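Local atomic coordinates of pirin-like protein (Geobacillus kaustophilus, PDB entry 2P17), a protein that is of unknown function but belongs to the pirin family of the cupin clan and binds one iron ion per subunit. Residues Asp45-Arg49 / Gly50-Val54; His73-Ser76 / Lys77-His80. One frame throughout, in Å; residues are numbered along the deposited sequence.

Both contacts are local and lie in the N-terminal, pirin-family part of the chain, on the same side of the chain's centre, with centres about 16 Å apart and nearest atoms about 5 Å apart without touching. Contact 1 closes the turn that leaves strand 39-47 and leads toward strand 55-57; contact 2 is the hairpin between strands 71-75 and 79-83. The iron, held in this structure by His57 and His99, relates them: the side chain of Phe52 is about 7 Å from the metal and that of His73 about 9 Å. Glu101, a predicted iron ligand, has Phe47 about 5 Å away and His73 about 3 Å away, side chain to side chain.

Contact 1: residues Asp45-Arg49 / Gly50-Val54; sequences DIFER and GTFDV
Phe52 turns its ring edge to one face of Phe47, a T-shaped pair with centroids 5.0 Å apart and planes at 68°. The edge atom CE2 of Phe52 stands over the rim of the Phe47 ring, 3.6 Å from Phe47 CD1. Thr51 CG2 lies over the centre of one face of the Phe52 ring. At an edge of that ring the carboxylate of Asp45 arrives with its plane perpendicular, OD1 being 4.1 Å from Phe52 CZ; the same oxygen is hydrogen-bonded to His22, whose ring also forms an edge-to-face pair with Phe52. Phe47 CG sits between the backbone N and the carbonyl carbon (chi1 61°), which presents one ring face to Phe52, and the side chain also packs on Pro103.

The chain reverses between the two rings through a type II beta turn from Glu48 to Thr51, which leads from strand 39-47, paired antiparallel with strands 22-26 and 109-117 in this cupin-clan protein, toward strand 55-57. Glu48 O accepts twice from Thr51: from the backbone N at 3.2 Å, and from the hydroxyl OG1 at 2.7 Å, both donors tilted from the carbonyl plane. Thr51 OG1 lies beside its own backbone N, which directs the hydroxyl back to Glu48, 3.5 Å from Phe47 CB. Gly50 holds the third position of the turn with a positive phi of 96°, where a CB would press against the preceding carbonyl oxygen. Arg49 extends from the turn to a salt bridge with Glu72 and a hydrogen bond to Pro103 O. Replacing Phe47 by an alanine would probably open a gap beside Pro103 and leave the edge of Phe52 without its aromatic face, less firmly fixed near the predicted iron ligand His55.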
loop_
_atom_site.group_PDB
_atom_site.type_symbol
_atom_site.label_atom_id
_atom_site.label_comp_id
_atom_site.label_asym_id
_atom_site.label_seq_id
_atom_site.Cartn_x
_atom_site.Cartn_y
_atom_site.Cartn_z
ATOM N N ASP A 45 -8.335 0.635 8.824
ATOM C CA ASP A 45 -9.413 1.319 9.543
ATOM C C ASP A 45 -10.764 0.949 8.974
ATOM O O ASP A 45 -10.928 0.829 7.758
ATOM C CB ASP A 45 -9.236 2.834 9.471
ATOM C CG ASP A 45 -8.025 3.311 10.241
ATOM O OD1 ASP A 45 -8.111 3.402 11.483
ATOM O OD2 ASP A 45 -6.995 3.600 9.602
ATOM N N ILE A 46 -11.728 0.747 9.869
ATOM C CA ILE A 46 -13.124 0.641 9.490
ATOM C C ILE A 46 -13.826 1.741 10.267
ATOM O O ILE A 46 -13.822 1.722 11.504
ATOM C CB ILE A 46 -13.711 -0.742 9.856
ATOM C CG1 ILE A 46 -12.931 -1.856 9.148
ATOM C CG2 ILE A 46 -15.213 -0.783 9.531
ATOM C CD1 ILE A 46 -13.320 -3.247 9.570
ATOM N N PHE A 47 -14.413 2.707 9.568
ATOM C CA PHE A 47 -14.891 3.908 10.249
ATOM C C PHE A 47 -16.105 4.560 9.610
ATOM O O PHE A 47 -16.367 4.375 8.418
ATOM C CB PHE A 47 -13.750 4.914 10.503
ATOM C CG PHE A 47 -13.066 5.425 9.255
ATOM C CD1 PHE A 47 -13.198 6.753 8.875
ATOM C CD2 PHE A 47 -12.258 4.585 8.486
ATOM C CE1 PHE A 47 -12.550 7.238 7.751
ATOM C CE2 PHE A 47 -11.604 5.058 7.347
ATOM C CZ PHE A 47 -11.755 6.397 6.974
ATOM N N GLU A 48 -16.847 5.304 10.428
ATOM C CA GLU A 48 -18.026 6.028 9.977
ATOM C C GLU A 48 -17.784 7.534 9.991
ATOM O O GLU A 48 -16.768 8.008 10.510
ATOM C CB GLU A 48 -19.236 5.660 10.851
ATOM C CG GLU A 48 -19.625 4.177 10.747
ATOM C CD GLU A 48 -20.670 3.732 11.761
ATOM O OE1 GLU A 48 -21.682 4.449 11.963
ATOM O OE2 GLU A 48 -20.485 2.642 12.343
ATOM N N ARG A 49 -18.718 8.276 9.403
ATOM C CA ARG A 49 -18.657 9.734 9.345
ATOM C C ARG A 49 -18.486 10.319 10.745
ATOM O O ARG A 49 -19.177 9.919 11.692
ATOM C CB ARG A 49 -19.922 10.296 8.689
ATOM C CG ARG A 49 -19.834 11.761 8.297
ATOM C CD ARG A 49 -20.951 12.121 7.333
ATOM N NE ARG A 49 -20.915 13.519 6.896
ATOM C CZ ARG A 49 -20.177 13.985 5.891
ATOM N NH1 ARG A 49 -19.378 13.183 5.188
ATOM N NH2 ARG A 49 -20.242 15.275 5.581
ATOM N N GLY A 50 -17.540 11.248 10.858
ATOM C CA GLY A 50 -17.269 11.952 12.113
ATOM C C GLY A 50 -16.138 11.381 12.949
ATOM O O GLY A 50 -15.805 11.926 14.005
ATOM N N THR A 51 -15.543 10.281 12.482
ATOM C CA THR A 51 -14.480 9.605 13.226
ATOM C C THR A 51 -13.252 10.495 13.437
ATOM O O THR A 51 -12.781 10.661 14.570
ATOM C CB THR A 51 -14.047 8.292 12.533
ATOM O OG1 THR A 51 -15.140 7.365 12.540
ATOM C CG2 THR A 51 -12.868 7.666 13.258
ATOM N N PHE A 52 -12.738 11.048 12.342
ATOM C CA PHE A 52 -11.496 11.805 12.383
ATOM C C PHE A 52 -11.708 13.311 12.369
ATOM O O PHE A 52 -12.708 13.812 11.859
ATOM C CB PHE A 52 -10.582 11.393 11.231
ATOM C CG PHE A 52 -10.133 9.969 11.305
ATOM C CD1 PHE A 52 -9.288 9.545 12.329
ATOM C CD2 PHE A 52 -10.553 9.043 10.358
ATOM C CE1 PHE A 52 -8.877 8.218 12.410
ATOM C CE2 PHE A 52 -10.148 7.726 10.432
ATOM C CZ PHE A 52 -9.306 7.310 11.451
ATOM N N ASP A 53 -10.748 14.014 12.954
ATOM C CA ASP A 53 -10.694 15.463 12.907
ATOM C C ASP A 53 -9.619 15.881 11.915
ATOM O O ASP A 53 -8.836 15.055 11.440
ATOM C CB ASP A 53 -10.376 16.018 14.295
ATOM C CG ASP A 53 -11.489 15.753 15.298
ATOM O OD1 ASP A 53 -12.678 15.874 14.929
ATOM O OD2 ASP A 53 -11.170 15.424 16.458
ATOM N N VAL A 54 -9.591 17.168 11.598
ATOM C CA VAL A 54 -8.571 17.711 10.714
ATOM C C VAL A 54 -7.236 17.699 11.454
ATOM O O VAL A 54 -7.158 18.105 12.623
ATOM C CB VAL A 54 -8.947 19.143 10.280
ATOM C CG1 VAL A 54 -7.788 19.807 9.556
ATOM C CG2 VAL A 54 -10.195 19.128 9.401
#

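Contact 2: residues His73-Ser76 / Lys77-His80; sequences HFDS and KAGH
Strands 71-75 and 79-83 run antiparallel here, with Asp75 and Gly79 as a hydrogen-bonded pair (Asp75 N to Gly79 O 3.0 Å, Gly79 N to Asp75 O 2.8 Å) and Phe74 opposite His80 as a non-hydrogen-bonded one. Phe74 and His80 share a face of the sheet: Phe74 CB lies over the imidazole, 4.2 Å from its centroid, while the two rings meet obliquely with planes at 51°. Asp75 steers the connection. Its CG sits between the backbone N and the carbonyl carbon (chi1 71°), which swings the carboxylate over the turn. There OD1 accepts from Ala78 N at 2.7 Å, almost straight, and from Lys77 N at 2.9 Å on its anti lone pair.

This is a tight beta hairpin at the edge of a four-stranded antiparallel sheet that also contains the iron ligand His99. Gly79 enters the return strand with a positive phi of 87°, where a CB would be jammed against the carbonyl oxygen of Ala78. The other oxygen, Asp75 OD2, accepts a hydrogen bond from His73 NE2 at 2.6 Å, on its anti lone pair and in the imidazole plane, and a water joins it to Gly79 O. His73 ND1 is hydrogen-bonded to Glu101, a predicted iron ligand, and Tyr129 stacks on the His73 ring.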
loop_
_atom_site.group_PDB
_atom_site.type_symbol
_atom_site.label_atom_id
_atom_site.label_comp_id
_atom_site.label_asym_id
_atom_site.label_seq_id
_atom_site.Cartn_x
_atom_site.Cartn_y
_atom_site.Cartn_z
ATOM N N HIS A 73 -12.421 13.049 0.865
ATOM C CA HIS A 73 -11.096 13.549 1.237
ATOM C C HIS A 73 -11.061 15.071 1.263
ATOM O O HIS A 73 -11.622 15.737 0.389
ATOM C CB HIS A 73 -10.035 13.053 0.261
ATOM C CG HIS A 73 -8.732 13.774 0.389
ATOM N ND1 HIS A 73 -7.804 13.451 1.352
ATOM C CD2 HIS A 73 -8.213 14.819 -0.301
ATOM C CE1 HIS A 73 -6.765 14.265 1.252
ATOM N NE2 HIS A 73 -6.991 15.104 0.256
ATOM N N PHE A 74 -10.390 15.620 2.268
ATOM C CA PHE A 74 -10.031 17.025 2.262
ATOM C C PHE A 74 -8.547 17.206 2.538
ATOM O O PHE A 74 -7.991 16.538 3.409
ATOM C CB PHE A 74 -10.835 17.806 3.312
ATOM C CG PHE A 74 -10.303 19.183 3.546
ATOM C CD1 PHE A 74 -10.614 20.210 2.664
ATOM C CD2 PHE A 74 -9.438 19.437 4.608
ATOM C CE1 PHE A 74 -10.087 21.493 2.853
ATOM C CE2 PHE A 74 -8.908 20.712 4.799
ATOM C CZ PHE A 74 -9.240 21.734 3.930
ATOM N N ASP A 75 -7.916 18.126 1.814
ATOM C CA ASP A 75 -6.643 18.675 2.264
ATOM C C ASP A 75 -6.537 20.173 1.948
ATOM O O ASP A 75 -7.235 20.698 1.076
ATOM C CB ASP A 75 -5.449 17.874 1.706
ATOM C CG ASP A 75 -5.247 18.079 0.227
ATOM O OD1 ASP A 75 -4.728 19.150 -0.156
ATOM O OD2 ASP A 75 -5.609 17.168 -0.550
ATOM N N SER A 76 -5.658 20.852 2.680
ATOM C CA SER A 76 -5.549 22.307 2.612
ATOM C C SER A 76 -4.755 22.837 1.426
ATOM O O SER A 76 -4.610 24.050 1.277
ATOM C CB SER A 76 -4.982 22.861 3.915
ATOM O OG SER A 76 -3.691 22.325 4.185
ATOM N N LYS A 77 -4.262 21.931 0.583
ATOM C CA LYS A 77 -3.649 22.324 -0.675
ATOM C C LYS A 77 -4.663 22.270 -1.815
ATOM O O LYS A 77 -4.890 23.276 -2.498
ATOM C CB LYS A 77 -2.414 21.452 -0.993
ATOM C CG LYS A 77 -1.691 21.802 -2.304
ATOM C CD LYS A 77 -1.049 23.177 -2.220
ATOM C CE LYS A 77 -0.102 23.436 -3.389
ATOM N NZ LYS A 77 -0.835 23.709 -4.654
ATOM N N ALA A 78 -5.281 21.103 -1.999
ATOM C CA ALA A 78 -6.133 20.839 -3.158
ATOM C C ALA A 78 -7.639 20.892 -2.877
ATOM O O ALA A 78 -8.450 20.941 -3.809
ATOM C CB ALA A 78 -5.756 19.502 -3.794
ATOM N N GLY A 79 -8.020 20.875 -1.600
ATOM C CA GLY A 79 -9.437 20.939 -1.236
ATOM C C GLY A 79 -10.101 19.573 -1.199
ATOM O O GLY A 79 -9.528 18.618 -0.666
ATOM N N HIS A 80 -11.301 19.477 -1.770
ATOM C CA HIS A 80 -12.116 18.263 -1.658
ATOM C C HIS A 80 -12.015 17.310 -2.829
ATOM O O HIS A 80 -11.979 17.726 -3.995
ATOM C CB HIS A 80 -13.588 18.620 -1.465
ATOM C CG HIS A 80 -13.962 18.864 -0.046
ATOM N ND1 HIS A 80 -14.290 17.844 0.820
ATOM C CD2 HIS A 80 -14.062 20.011 0.665
ATOM C CE1 HIS A 80 -14.563 18.352 2.009
ATOM N NE2 HIS A 80 -14.440 19.664 1.939
HETATM O O HOH W 1 -7.800 17.241 -2.352
#